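Long-range contacts in esterase (PDB 3H2G), which hydrolyses esters in degrading the rice cell wall, an activity that the bacterium Xanthomonas oryzae pv. oryzae uses in infecting its host: residues T214-W219 against S300-N305; F230-G235 against T283-D288; Y237-M242 against N308-D313; G254-D259 against S292-G297. All blocks are in the same frame, centred on the assembly; numbering follows the deposited sequence.

Contact 1 of 4, residues T214-W219 against S300-N305; sequences TFLDSW and SDFPSN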
loop_
_atom_site.group_PDB
_atom_site.type_symbol
_atom_site.label_atom_id
_atom_site.label_comp_id
_atom_site.label_asym_id
_atom_site.label_seq_id
_atom_site.Cartn_x
_atom_site.Cartn_y
_atom_site.Cartn_z
ATOM N N THR A 214 -13.217 -1.537 9.620
ATOM C CA THR A 214 -12.880 -0.169 9.242
ATOM C C THR A 214 -14.004 0.438 8.402
ATOM O O THR A 214 -14.381 1.597 8.602
ATOM C CB THR A 214 -11.553 -0.120 8.440
ATOM O OG1 THR A 214 -10.456 -0.387 9.320
ATOM C CG2 THR A 214 -11.352 1.243 7.803
ATOM N N PHE A 215 -14.537 -0.344 7.465
ATOM C CA PHE A 215 -15.630 0.126 6.615
ATOM C C PHE A 215 -16.902 0.302 7.431
ATOM O O PHE A 215 -17.658 1.258 7.227
ATOM C CB PHE A 215 -15.885 -0.849 5.459
ATOM C CG PHE A 215 -15.049 -0.575 4.244
ATOM C CD1 PHE A 215 -13.701 -0.901 4.218
ATOM C CD2 PHE A 215 -15.609 0.053 3.135
ATOM C CE1 PHE A 215 -12.918 -0.604 3.106
ATOM C CE2 PHE A 215 -14.836 0.353 2.020
ATOM C CZ PHE A 215 -13.488 0.024 2.007
ATOM N N LEU A 216 -17.139 -0.620 8.357
ATOM C CA LEU A 216 -18.316 -0.533 9.215
ATOM C C LEU A 216 -18.252 0.744 10.055
ATOM O O LEU A 216 -19.221 1.499 10.133
ATOM C CB LEU A 216 -18.396 -1.750 10.148
ATOM C CG LEU A 216 -18.755 -3.100 9.521
ATOM C CD1 LEU A 216 -18.535 -4.220 10.525
ATOM C CD2 LEU A 216 -20.212 -3.073 9.055
ATOM N N ASP A 217 -17.105 0.988 10.678
ATOM C CA ASP A 217 -16.944 2.164 11.528
ATOM C C ASP A 217 -17.152 3.510 10.833
ATOM O O ASP A 217 -17.630 4.463 11.458
ATOM C CB ASP A 217 -15.566 2.150 12.200
ATOM C CG ASP A 217 -15.403 0.997 13.177
ATOM O OD1 ASP A 217 -16.422 0.369 13.537
ATOM O OD2 ASP A 217 -14.258 0.725 13.592
ATOM N N SER A 218 -16.799 3.592 9.553
ATOM C CA SER A 218 -16.940 4.840 8.799
ATOM C C SER A 218 -18.103 4.840 7.812
ATOM O O SER A 218 -18.254 5.785 7.042
ATOM C CB SER A 218 -15.654 5.133 8.015
ATOM O OG SER A 218 -14.546 5.333 8.875
ATOM N N TRP A 219 -18.929 3.799 7.841
ATOM C CA TRP A 219 -20.032 3.695 6.889
ATOM C C TRP A 219 -20.979 4.897 6.805
ATOM O O TRP A 219 -21.472 5.220 5.722
ATOM C CB TRP A 219 -20.843 2.423 7.164
ATOM C CG TRP A 219 -21.677 2.000 5.992
ATOM C CD1 TRP A 219 -23.041 2.002 5.909
ATOM C CD2 TRP A 219 -21.198 1.533 4.724
ATOM N NE1 TRP A 219 -23.440 1.567 4.667
ATOM C CE2 TRP A 219 -22.329 1.274 3.920
ATOM C CE3 TRP A 219 -19.921 1.310 4.188
ATOM C CZ2 TRP A 219 -22.225 0.800 2.606
ATOM C CZ3 TRP A 219 -19.816 0.839 2.881
ATOM C CH2 TRP A 219 -20.965 0.589 2.106
ATOM N N SER A 300 -28.283 0.340 3.919
ATOM C CA SER A 300 -28.718 -0.045 5.258
ATOM C C SER A 300 -28.318 -1.487 5.576
ATOM O O SER A 300 -28.075 -1.831 6.734
ATOM C CB SER A 300 -30.236 0.116 5.407
ATOM O OG SER A 300 -30.942 -0.796 4.584
ATOM N N ASP A 301 -28.232 -2.318 4.539
ATOM C CA ASP A 301 -27.879 -3.729 4.696
ATOM C C ASP A 301 -26.429 -3.977 5.112
ATOM O O ASP A 301 -26.155 -4.816 5.972
ATOM C CB ASP A 301 -28.152 -4.481 3.390
ATOM C CG ASP A 301 -27.993 -5.984 3.537
ATOM O OD1 ASP A 301 -28.820 -6.604 4.239
ATOM O OD2 ASP A 301 -27.042 -6.546 2.950
ATOM N N PHE A 302 -25.498 -3.253 4.503
ATOM C CA PHE A 302 -24.088 -3.449 4.817
ATOM C C PHE A 302 -23.738 -3.425 6.310
ATOM O O PHE A 302 -23.156 -4.379 6.828
ATOM C CB PHE A 302 -23.229 -2.415 4.078
ATOM C CG PHE A 302 -21.757 -2.549 4.353
ATOM C CD1 PHE A 302 -20.999 -3.516 3.698
ATOM C CD2 PHE A 302 -21.136 -1.735 5.293
ATOM C CE1 PHE A 302 -19.640 -3.671 3.978
ATOM C CE2 PHE A 302 -19.778 -1.881 5.583
ATOM C CZ PHE A 302 -19.029 -2.851 4.923
ATOM N N PRO A 303 -24.088 -2.339 7.024
ATOM C CA PRO A 303 -23.768 -2.251 8.454
ATOM C C PRO A 303 -24.567 -3.129 9.416
ATOM O O PRO A 303 -24.153 -3.335 10.559
ATOM C CB PRO A 303 -23.963 -0.767 8.752
ATOM C CG PRO A 303 -25.120 -0.415 7.867
ATOM C CD PRO A 303 -24.749 -1.104 6.560
ATOM N N SER A 304 -25.700 -3.648 8.957
ATOM C CA SER A 304 -26.556 -4.462 9.811
ATOM C C SER A 304 -26.601 -5.943 9.464
ATOM O O SER A 304 -27.126 -6.749 10.239
ATOM C CB SER A 304 -27.982 -3.905 9.781
ATOM O OG SER A 304 -28.542 -4.009 8.479
ATOM N N ASN A 305 -26.045 -6.308 8.315
ATOM C CA ASN A 305 -26.082 -7.696 7.873
ATOM C C ASN A 305 -24.710 -8.275 7.547
ATOM O O ASN A 305 -24.142 -7.992 6.491
ATOM C CB ASN A 305 -26.981 -7.798 6.641
ATOM C CG ASN A 305 -27.329 -9.224 6.289
ATOM O OD1 ASN A 305 -26.845 -10.168 6.918
ATOM N ND2 ASN A 305 -28.178 -9.393 5.281
#
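Trp219 and Phe302 supply the aromatic part of the contact. The six-membered ring of the indole and the phenyl ring stack face to face, centroids 4.0 Å apart and planes inclined by 30°. Phe302 CD2 lies over the indole and comes within 3.3 Å of Trp219 CD2. Trp219 holds CG anti to the backbone N (chi1 -161°), which turns its broad face to Phe302, and Tyr299 also stacks on it.

Aliphatic groups pack beside the stack. Leu216 turns its CD2 branch toward the partner, 3.7 Å from Phe302 CE2, where it also meets Pro303, and Phe215 CB lies 3.8 Å from Phe302 CZ. Pro303 crosses the indole at about a right angle, its CD 3.5 Å from Trp219 NE1; proline, with no N-H to give to the turn before, suits the kink of the helix at this residue.

Polar bonds run within a segment or to other parts of the chain: Ser304 OG donates to Ser300 O (2.8 Å), Asn305 ND2 to Asp301 OD1, and Arg311 NH1 to Phe302 O.

The helical segments, crossing at -122°, are therefore joined by ring overlap and hydrophobic burial, with shape rather than polar pairing setting their fit.

Contact 2 of 4, residues F230-G235 against T283-D288; sequences FGILLG and TLPSID
Ile232 lies against Leu284 and Ile287 of the loop with its two branches. CG2 lies 4.0 Å from Leu284 CB, while CG1 turns toward Ile287, three residues further on, and meets its CD1, also at 4.0 Å. The torsions divide the work: CG1 is anti to the carbonyl carbon (chi1 -68°) and CG2 anti to the backbone N, so a beta-branched residue can touch two loop residues at once. The Pro285 ring flanks the same side chain.

Leu233, one residue on, brings its CD2 to within 3.8 Å of Leu284 CD1, the two leucines meeting at a slant. Glycine suits position 231 because Ile287 lays its CD1 against the bare backbone, 4.1 Å from Gly231 CA. The Ser286 and Asp288 side chains bond each other, OG to OD2 and well out of the carboxylate plane, and Ser286 OG also bonds Lys289.

The helical partner is the first turn of helix 231-246, with Phe230 as N-cap residue. The loop runs between helices 275-280 and 290-293. Tyr293 of the latter touches Ile232, Leu284 and Pro285, Trp261 of helix 261-264 adjoins Leu284 and Pro285, and Met278 and Phe279 of helix 275-280 pack on Leu233.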
loop_
_atom_site.group_PDB
_atom_site.type_symbol
_atom_site.label_atom_id
_atom_site.label_comp_id
_atom_site.label_asym_id
_atom_site.label_seq_id
_atom_site.Cartn_x
_atom_site.Cartn_y
_atom_site.Cartn_z
ATOM N N PHE A 230 -12.944 10.975 2.094
ATOM C CA PHE A 230 -12.701 10.280 0.835
ATOM C C PHE A 230 -13.453 8.952 0.747
ATOM O O PHE A 230 -13.173 8.130 -0.124
ATOM C CB PHE A 230 -11.196 10.036 0.672
ATOM C CG PHE A 230 -10.346 11.213 1.074
ATOM C CD1 PHE A 230 -10.575 12.475 0.532
ATOM C CD2 PHE A 230 -9.319 11.062 2.003
ATOM C CE1 PHE A 230 -9.797 13.569 0.913
ATOM C CE2 PHE A 230 -8.537 12.148 2.388
ATOM C CZ PHE A 230 -8.777 13.404 1.843
ATOM N N GLY A 231 -14.420 8.766 1.641
ATOM C CA GLY A 231 -15.191 7.533 1.685
ATOM C C GLY A 231 -15.924 7.104 0.425
ATOM O O GLY A 231 -15.964 5.912 0.107
ATOM N N ILE A 232 -16.517 8.050 -0.293
ATOM C CA ILE A 232 -17.238 7.693 -1.509
ATOM C C ILE A 232 -16.282 7.150 -2.568
ATOM O O ILE A 232 -16.591 6.172 -3.249
ATOM C CB ILE A 232 -18.023 8.898 -2.066
ATOM C CG1 ILE A 232 -19.156 9.247 -1.094
ATOM C CG2 ILE A 232 -18.586 8.574 -3.449
ATOM C CD1 ILE A 232 -20.054 10.357 -1.567
ATOM N N LEU A 233 -15.114 7.773 -2.688
ATOM C CA LEU A 233 -14.113 7.339 -3.658
ATOM C C LEU A 233 -13.492 5.996 -3.268
ATOM O O LEU A 233 -13.463 5.060 -4.066
ATOM C CB LEU A 233 -13.011 8.399 -3.782
ATOM C CG LEU A 233 -13.421 9.760 -4.358
ATOM C CD1 LEU A 233 -12.270 10.753 -4.204
ATOM C CD2 LEU A 233 -13.803 9.603 -5.825
ATOM N N LEU A 234 -12.996 5.902 -2.036
ATOM C CA LEU A 234 -12.371 4.670 -1.560
ATOM C C LEU A 234 -13.376 3.522 -1.450
ATOM O O LEU A 234 -13.064 2.375 -1.780
ATOM C CB LEU A 234 -11.697 4.919 -0.206
ATOM C CG LEU A 234 -10.595 5.984 -0.229
ATOM C CD1 LEU A 234 -10.079 6.242 1.179
ATOM C CD2 LEU A 234 -9.468 5.526 -1.137
ATOM N N GLY A 235 -14.582 3.833 -0.989
ATOM C CA GLY A 235 -15.605 2.812 -0.869
ATOM C C GLY A 235 -15.998 2.280 -2.237
ATOM O O GLY A 235 -16.193 1.076 -2.412
ATOM N N THR A 283 -15.978 14.456 -9.263
ATOM C CA THR A 283 -16.410 13.454 -10.230
ATOM C C THR A 283 -17.555 12.641 -9.632
ATOM O O THR A 283 -18.497 12.264 -10.331
ATOM C CB THR A 283 -15.257 12.520 -10.621
ATOM O OG1 THR A 283 -14.788 11.822 -9.462
ATOM C CG2 THR A 283 -14.120 13.325 -11.213
ATOM N N LEU A 284 -17.462 12.376 -8.334
ATOM C CA LEU A 284 -18.494 11.647 -7.608
ATOM C C LEU A 284 -18.979 12.575 -6.499
ATOM O O LEU A 284 -18.287 13.524 -6.131
ATOM C CB LEU A 284 -17.932 10.357 -7.003
ATOM C CG LEU A 284 -17.413 9.301 -7.983
ATOM C CD1 LEU A 284 -16.977 8.059 -7.208
ATOM C CD2 LEU A 284 -18.500 8.949 -8.989
ATOM N N PRO A 285 -20.178 12.324 -5.956
ATOM C CA PRO A 285 -20.664 13.205 -4.891
ATOM C C PRO A 285 -19.793 13.190 -3.637
ATOM O O PRO A 285 -19.026 12.252 -3.410
ATOM C CB PRO A 285 -22.079 12.688 -4.634
ATOM C CG PRO A 285 -21.993 11.241 -5.016
ATOM C CD PRO A 285 -21.160 11.271 -6.268
ATOM N N SER A 286 -19.902 14.246 -2.837
ATOM C CA SER A 286 -19.142 14.336 -1.601
ATOM C C SER A 286 -19.791 13.434 -0.548
ATOM O O SER A 286 -20.950 13.034 -0.686
ATOM C CB SER A 286 -19.085 15.792 -1.125
ATOM O OG SER A 286 -20.358 16.406 -1.197
ATOM N N ILE A 287 -19.037 13.113 0.498
ATOM C CA ILE A 287 -19.497 12.222 1.560
ATOM C C ILE A 287 -20.834 12.593 2.211
ATOM O O ILE A 287 -21.572 11.718 2.662
ATOM C CB ILE A 287 -18.415 12.097 2.658
ATOM C CG1 ILE A 287 -18.707 10.890 3.547
ATOM C CG2 ILE A 287 -18.340 13.384 3.465
ATOM C CD1 ILE A 287 -18.606 9.559 2.813
ATOM N N ASP A 288 -21.148 13.884 2.260
ATOM C CA ASP A 288 -22.397 14.338 2.866
ATOM C C ASP A 288 -23.632 13.899 2.072
ATOM O O ASP A 288 -24.756 13.935 2.582
ATOM C CB ASP A 288 -22.381 15.863 3.006
ATOM C CG ASP A 288 -22.115 16.567 1.690
ATOM O OD1 ASP A 288 -23.071 17.089 1.081
ATOM O OD2 ASP A 288 -20.943 16.592 1.257
#

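Contact 3 of 4, residues Y237-M242 against N308-D313; sequences YAIVAM and NPFRQD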
loop_
_atom_site.group_PDB
_atom_site.type_symbol
_atom_site.label_atom_id
_atom_site.label_comp_id
_atom_site.label_asym_id
_atom_site.label_seq_id
_atom_site.Cartn_x
_atom_site.Cartn_y
_atom_site.Cartn_z
ATOM N N TYR A 237 -14.134 2.283 -4.981
ATOM C CA TYR A 237 -13.019 1.498 -5.518
ATOM C C TYR A 237 -13.098 0.079 -4.933
ATOM O O TYR A 237 -12.974 -0.915 -5.650
ATOM C CB TYR A 237 -11.686 2.157 -5.135
ATOM C CG TYR A 237 -10.506 1.810 -6.031
ATOM C CD1 TYR A 237 -9.369 2.617 -6.047
ATOM C CD2 TYR A 237 -10.539 0.704 -6.888
ATOM C CE1 TYR A 237 -8.295 2.344 -6.896
ATOM C CE2 TYR A 237 -9.467 0.420 -7.747
ATOM C CZ TYR A 237 -8.350 1.250 -7.743
ATOM O OH TYR A 237 -7.295 1.004 -8.589
ATOM N N ALA A 238 -13.325 -0.004 -3.625
ATOM C CA ALA A 238 -13.420 -1.289 -2.937
ATOM C C ALA A 238 -14.541 -2.179 -3.466
ATOM O O ALA A 238 -14.333 -3.368 -3.701
ATOM C CB ALA A 238 -13.608 -1.063 -1.439
ATOM N N ILE A 239 -15.730 -1.607 -3.640
ATOM C CA ILE A 239 -16.880 -2.368 -4.131
ATOM C C ILE A 239 -16.659 -2.890 -5.552
ATOM O O ILE A 239 -16.857 -4.077 -5.826
ATOM C CB ILE A 239 -18.163 -1.501 -4.093
ATOM C CG1 ILE A 239 -18.520 -1.186 -2.637
ATOM C CG2 ILE A 239 -19.315 -2.220 -4.803
ATOM C CD1 ILE A 239 -19.634 -0.164 -2.476
ATOM N N VAL A 240 -16.250 -2.000 -6.450
ATOM C CA VAL A 240 -16.000 -2.371 -7.839
ATOM C C VAL A 240 -14.897 -3.432 -7.940
ATOM O O VAL A 240 -15.029 -4.409 -8.681
ATOM C CB VAL A 240 -15.609 -1.123 -8.672
ATOM C CG1 VAL A 240 -15.116 -1.532 -10.044
ATOM C CG2 VAL A 240 -16.815 -0.197 -8.805
ATOM N N ALA A 241 -13.817 -3.244 -7.187
ATOM C CA ALA A 241 -12.705 -4.189 -7.209
ATOM C C ALA A 241 -13.099 -5.549 -6.637
ATOM O O ALA A 241 -12.757 -6.584 -7.208
ATOM C CB ALA A 241 -11.514 -3.622 -6.439
ATOM N N MET A 242 -13.818 -5.556 -5.516
ATOM C CA MET A 242 -14.226 -6.822 -4.917
ATOM C C MET A 242 -15.168 -7.585 -5.842
ATOM O O MET A 242 -15.168 -8.816 -5.852
ATOM C CB MET A 242 -14.879 -6.591 -3.552
ATOM C CG MET A 242 -13.894 -6.164 -2.469
ATOM S SD MET A 242 -12.577 -7.378 -2.188
ATOM C CE MET A 242 -11.446 -6.437 -1.159
ATOM N N ASN A 308 -23.943 -9.636 4.093
ATOM C CA ASN A 308 -23.813 -8.763 2.926
ATOM C C ASN A 308 -22.569 -9.237 2.166
ATOM O O ASN A 308 -21.493 -9.353 2.750
ATOM C CB ASN A 308 -23.636 -7.307 3.372
ATOM C CG ASN A 308 -23.577 -6.343 2.201
ATOM O OD1 ASN A 308 -24.597 -5.783 1.780
ATOM N ND2 ASN A 308 -22.386 -6.155 1.661
ATOM N N PRO A 309 -22.702 -9.516 0.855
ATOM C CA PRO A 309 -21.591 -9.989 0.021
ATOM C C PRO A 309 -20.348 -9.102 -0.046
ATOM O O PRO A 309 -19.226 -9.612 -0.081
ATOM C CB PRO A 309 -22.246 -10.193 -1.348
ATOM C CG PRO A 309 -23.339 -9.177 -1.351
ATOM C CD PRO A 309 -23.911 -9.310 0.039
ATOM N N PHE A 310 -20.536 -7.787 -0.083
ATOM C CA PHE A 310 -19.386 -6.891 -0.129
ATOM C C PHE A 310 -18.673 -6.980 1.215
ATOM O O PHE A 310 -17.445 -7.044 1.277
ATOM C CB PHE A 310 -19.829 -5.450 -0.402
ATOM C CG PHE A 310 -18.727 -4.439 -0.255
ATOM C CD1 PHE A 310 -17.528 -4.585 -0.953
ATOM C CD2 PHE A 310 -18.883 -3.343 0.591
ATOM C CE1 PHE A 310 -16.497 -3.649 -0.805
ATOM C CE2 PHE A 310 -17.862 -2.406 0.746
ATOM C CZ PHE A 310 -16.664 -2.560 0.046
ATOM N N ARG A 311 -19.456 -7.000 2.289
ATOM C CA ARG A 311 -18.909 -7.101 3.634
ATOM C C ARG A 311 -18.113 -8.400 3.775
ATOM O O ARG A 311 -17.024 -8.411 4.356
ATOM C CB ARG A 311 -20.042 -7.059 4.657
ATOM C CG ARG A 311 -19.583 -7.037 6.098
ATOM C CD ARG A 311 -20.745 -6.684 7.007
ATOM N NE ARG A 311 -20.447 -6.944 8.413
ATOM C CZ ARG A 311 -21.278 -6.656 9.408
ATOM N NH1 ARG A 311 -22.451 -6.093 9.145
ATOM N NH2 ARG A 311 -20.948 -6.951 10.660
ATOM N N GLN A 312 -18.662 -9.492 3.244
ATOM C CA GLN A 312 -17.999 -10.795 3.288
ATOM C C GLN A 312 -16.657 -10.743 2.563
ATOM O O GLN A 312 -15.674 -11.324 3.014
ATOM C CB GLN A 312 -18.876 -11.866 2.630
ATOM C CG GLN A 312 -20.080 -12.322 3.452
ATOM C CD GLN A 312 -19.700 -13.270 4.573
ATOM O OE1 GLN A 312 -18.899 -14.188 4.380
ATOM N NE2 GLN A 312 -20.283 -13.063 5.749
ATOM N N ASP A 313 -16.622 -10.056 1.425
ATOM C CA ASP A 313 -15.387 -9.946 0.662
ATOM C C ASP A 313 -14.345 -9.137 1.429
ATOM O O ASP A 313 -13.148 -9.420 1.352
ATOM C CB ASP A 313 -15.656 -9.315 -0.708
ATOM C CG ASP A 313 -16.492 -10.212 -1.608
ATOM O OD1 ASP A 313 -16.637 -11.416 -1.296
ATOM O OD2 ASP A 313 -16.994 -9.716 -2.636
#
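Phe310 is the principal bump here, and the hollow that receives it is formed by Ala238, Ile239 and Met242 on helix 231-246. With CG anti to the backbone N (chi1 171°), its ring projects from helix 309-316 toward the other helix. Ile239 fits against the flat side: CG1 sits 3.5 Å from the ring centroid and only 11° off the normal, a CH-pi contact. The small methyl of Ala238 lets the ring tip come in deeply, with Ala238 CB 3.7 Å from Phe310 CZ. The ring also rests on the backbone, Phe310 CE1 being 3.6 Å from Ile239 N. Met242 closes the rim, its CG 4.0 Å from Phe310 CE1 and near the plane of the ring.

A second, shallower fit lies one turn further along each helix. Met242, a flexible chain bent at its second torsion, runs alongside Asp313, the two side chains pointing contrary ways, and places SD 3.9 Å from Asp313 CB. Asp313 OD1 bonds Asn248, which probably eases the burial of the carboxylate, while its methylene packs on the thioether.

The axes of the two short helical segments pass 10.2 Å apart at 87°. Such near-perpendicular packing through one inserted aromatic ring belongs here to the helical region between strands 198-205 and 328-332, where alpha/beta hydrolases commonly carry a cap.

Contact 4 of 4, residues G254-D259 against S292-G297; sequences GQVFQD and SYFQPG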
loop_
_atom_site.group_PDB
_atom_site.type_symbol
_atom_site.label_atom_id
_atom_site.label_comp_id
_atom_site.label_asym_id
_atom_site.label_seq_id
_atom_site.Cartn_x
_atom_site.Cartn_y
_atom_site.Cartn_z
ATOM N N GLY A 254 -26.187 -1.164 -10.842
ATOM C CA GLY A 254 -27.401 -0.542 -10.341
ATOM C C GLY A 254 -27.968 -1.213 -9.102
ATOM O O GLY A 254 -28.824 -0.652 -8.418
ATOM N N GLN A 255 -27.506 -2.424 -8.813
ATOM C CA GLN A 255 -27.971 -3.142 -7.630
ATOM C C GLN A 255 -27.420 -2.476 -6.374
ATOM O O GLN A 255 -28.025 -2.543 -5.299
ATOM C CB GLN A 255 -27.494 -4.597 -7.664
ATOM C CG GLN A 255 -28.186 -5.464 -8.704
ATOM C CD GLN A 255 -27.585 -6.854 -8.790
ATOM O OE1 GLN A 255 -27.475 -7.561 -7.784
ATOM N NE2 GLN A 255 -27.193 -7.255 -9.990
ATOM N N VAL A 256 -26.277 -1.816 -6.529
ATOM C CA VAL A 256 -25.595 -1.166 -5.416
ATOM C C VAL A 256 -25.562 0.363 -5.455
ATOM O O VAL A 256 -25.625 1.008 -4.408
ATOM C CB VAL A 256 -24.137 -1.686 -5.313
ATOM C CG1 VAL A 256 -23.373 -0.927 -4.234
ATOM C CG2 VAL A 256 -24.144 -3.183 -5.015
ATOM N N PHE A 257 -25.460 0.938 -6.651
ATOM C CA PHE A 257 -25.391 2.392 -6.788
ATOM C C PHE A 257 -26.628 2.970 -7.457
ATOM O O PHE A 257 -27.225 2.342 -8.332
ATOM C CB PHE A 257 -24.170 2.806 -7.623
ATOM C CG PHE A 257 -22.867 2.205 -7.161
ATOM C CD1 PHE A 257 -22.465 0.951 -7.608
ATOM C CD2 PHE A 257 -22.034 2.904 -6.291
ATOM C CE1 PHE A 257 -21.249 0.397 -7.197
ATOM C CE2 PHE A 257 -20.817 2.362 -5.873
ATOM C CZ PHE A 257 -20.425 1.106 -6.329
ATOM N N GLN A 258 -27.005 4.177 -7.046
ATOM C CA GLN A 258 -28.153 4.855 -7.637
ATOM C C GLN A 258 -27.683 5.486 -8.945
ATOM O O GLN A 258 -26.483 5.582 -9.197
ATOM C CB GLN A 258 -28.659 5.964 -6.707
ATOM C CG GLN A 258 -29.265 5.485 -5.395
ATOM C CD GLN A 258 -29.901 6.624 -4.614
ATOM O OE1 GLN A 258 -30.642 7.430 -5.177
ATOM N NE2 GLN A 258 -29.622 6.691 -3.317
ATOM N N ASP A 259 -28.620 5.904 -9.790
ATOM C CA ASP A 259 -28.227 6.561 -11.029
ATOM C C ASP A 259 -27.902 8.002 -10.649
ATOM O O ASP A 259 -28.392 8.503 -9.636
ATOM C CB ASP A 259 -29.358 6.521 -12.066
ATOM C CG ASP A 259 -30.710 6.892 -11.486
ATOM O OD1 ASP A 259 -30.768 7.399 -10.344
ATOM O OD2 ASP A 259 -31.724 6.677 -12.186
ATOM N N SER A 292 -27.569 9.572 -1.285
ATOM C CA SER A 292 -28.081 9.751 -2.634
ATOM C C SER A 292 -27.178 9.005 -3.612
ATOM O O SER A 292 -27.477 8.910 -4.802
ATOM C CB SER A 292 -28.118 11.238 -2.996
ATOM O OG SER A 292 -26.812 11.769 -3.104
ATOM N N TYR A 293 -26.076 8.470 -3.095
ATOM C CA TYR A 293 -25.104 7.747 -3.914
ATOM C C TYR A 293 -25.375 6.243 -3.965
ATOM O O TYR A 293 -25.563 5.668 -5.036
ATOM C CB TYR A 293 -23.698 7.988 -3.369
ATOM C CG TYR A 293 -22.606 7.418 -4.240
ATOM C CD1 TYR A 293 -22.377 7.925 -5.521
ATOM C CD2 TYR A 293 -21.800 6.372 -3.787
ATOM C CE1 TYR A 293 -21.373 7.407 -6.331
ATOM C CE2 TYR A 293 -20.791 5.844 -4.588
ATOM C CZ TYR A 293 -20.585 6.367 -5.860
ATOM O OH TYR A 293 -19.600 5.855 -6.663
ATOM N N PHE A 294 -25.375 5.607 -2.800
ATOM C CA PHE A 294 -25.634 4.174 -2.721
ATOM C C PHE A 294 -27.128 3.901 -2.697
ATOM O O PHE A 294 -27.908 4.736 -2.234
ATOM C CB PHE A 294 -25.022 3.589 -1.443
ATOM C CG PHE A 294 -23.525 3.618 -1.419
ATOM C CD1 PHE A 294 -22.791 2.848 -2.314
ATOM C CD2 PHE A 294 -22.844 4.416 -0.502
ATOM C CE1 PHE A 294 -21.397 2.869 -2.300
ATOM C CE2 PHE A 294 -21.447 4.445 -0.480
ATOM C CZ PHE A 294 -20.725 3.669 -1.381
ATOM N N GLN A 295 -27.525 2.737 -3.203
ATOM C CA GLN A 295 -28.929 2.343 -3.165
ATOM C C GLN A 295 -29.258 2.252 -1.679
ATOM O O GLN A 295 -28.461 1.730 -0.898
ATOM C CB GLN A 295 -29.120 0.971 -3.816
ATOM C CG GLN A 295 -29.075 0.991 -5.335
ATOM C CD GLN A 295 -30.306 1.636 -5.939
ATOM O OE1 GLN A 295 -31.179 2.120 -5.222
ATOM N NE2 GLN A 295 -30.384 1.642 -7.267
ATOM N N PRO A 296 -30.430 2.761 -1.265
ATOM C CA PRO A 296 -30.824 2.718 0.148
ATOM C C PRO A 296 -30.796 1.311 0.754
ATOM O O PRO A 296 -30.428 1.141 1.916
ATOM C CB PRO A 296 -32.223 3.327 0.131
ATOM C CG PRO A 296 -32.133 4.314 -1.009
ATOM C CD PRO A 296 -31.422 3.501 -2.065
ATOM N N GLY A 297 -31.183 0.314 -0.037
ATOM C CA GLY A 297 -31.183 -1.060 0.443
ATOM C C GLY A 297 -29.788 -1.537 0.809
ATOM O O GLY A 297 -29.558 -2.037 1.915
HETATM O O HOH W 1 -29.008 9.938 -6.754
#
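Phe257 and Tyr293 extend alongside each other in the same direction, their rings turned sharply against one another. The edge of Phe257 faces the Tyr293 ring in an offset edge-to-face pair, centroids 5.5 Å apart and planes at 74°; the nearest carbons are Phe257 CD2 and Tyr293 CE2, at 3.6 Å. The hydroxyl of Tyr293 bonds Ser236 OG, which ties the ring to helix 231-246. Phe294 completes the aromatic cluster. It meets Phe257 obliquely, with Phe257 CE2 3.7 Å from Phe294 CE1, and has Tyr293 CD2 over the centre of one of its faces.

Beneath the rings the backbones form an isolated antiparallel beta bridge. Phe257 and Phe294 are its non-hydrogen-bonded pair, an arrangement that puts both side chains on one face. The flanking bonds are Gln295 N to Val256 O, 2.8 Å, and Gln258 N to Tyr293 O, 2.9 Å.

Two glutamines reinforce the bridge, each long enough to reach a carbonyl on the opposite segment. Gln258, extended beyond CG, carries NE2 to Phe294 O at 2.8 Å; the bond is nearly straight (177°) and lies in the amide plane, though the donor stands above the carbonyl plane. Gln295 bends at its second torsion and gives NE2 to Gly254 O at 3.0 Å, this time in the carbonyl plane but in a more bent bond (142°), with the acceptor off the amide plane of Gln295. Gln295 is also the N-cap residue of helix 296-304, whose first turn begins with Pro296, a residue that needs no N-H acceptor there.

All four contacts lie on one side of the chain's centre, in the mainly helical insertion between neighbouring parallel strands 198-205 and 328-332 of the central sheet. Helix 231-246 serves contacts 2 and 3, whose centres are about 16 Å apart, and helix 296-304 serves contacts 1 and 4, about 15 Å apart. Along the chain, contact 1 encloses contacts 2 and 4 and alternates with contact 3. Ile239 touches Phe294 and Phe257, joining contacts 3 and 4, while Phe215 against Gly235 joins contacts 1 and 2. The interlocked segments thus form one compact unit, consistent with the substrate-recognition module of this esterase, beside a core with a probable Ser176-His377-Asp336 triad.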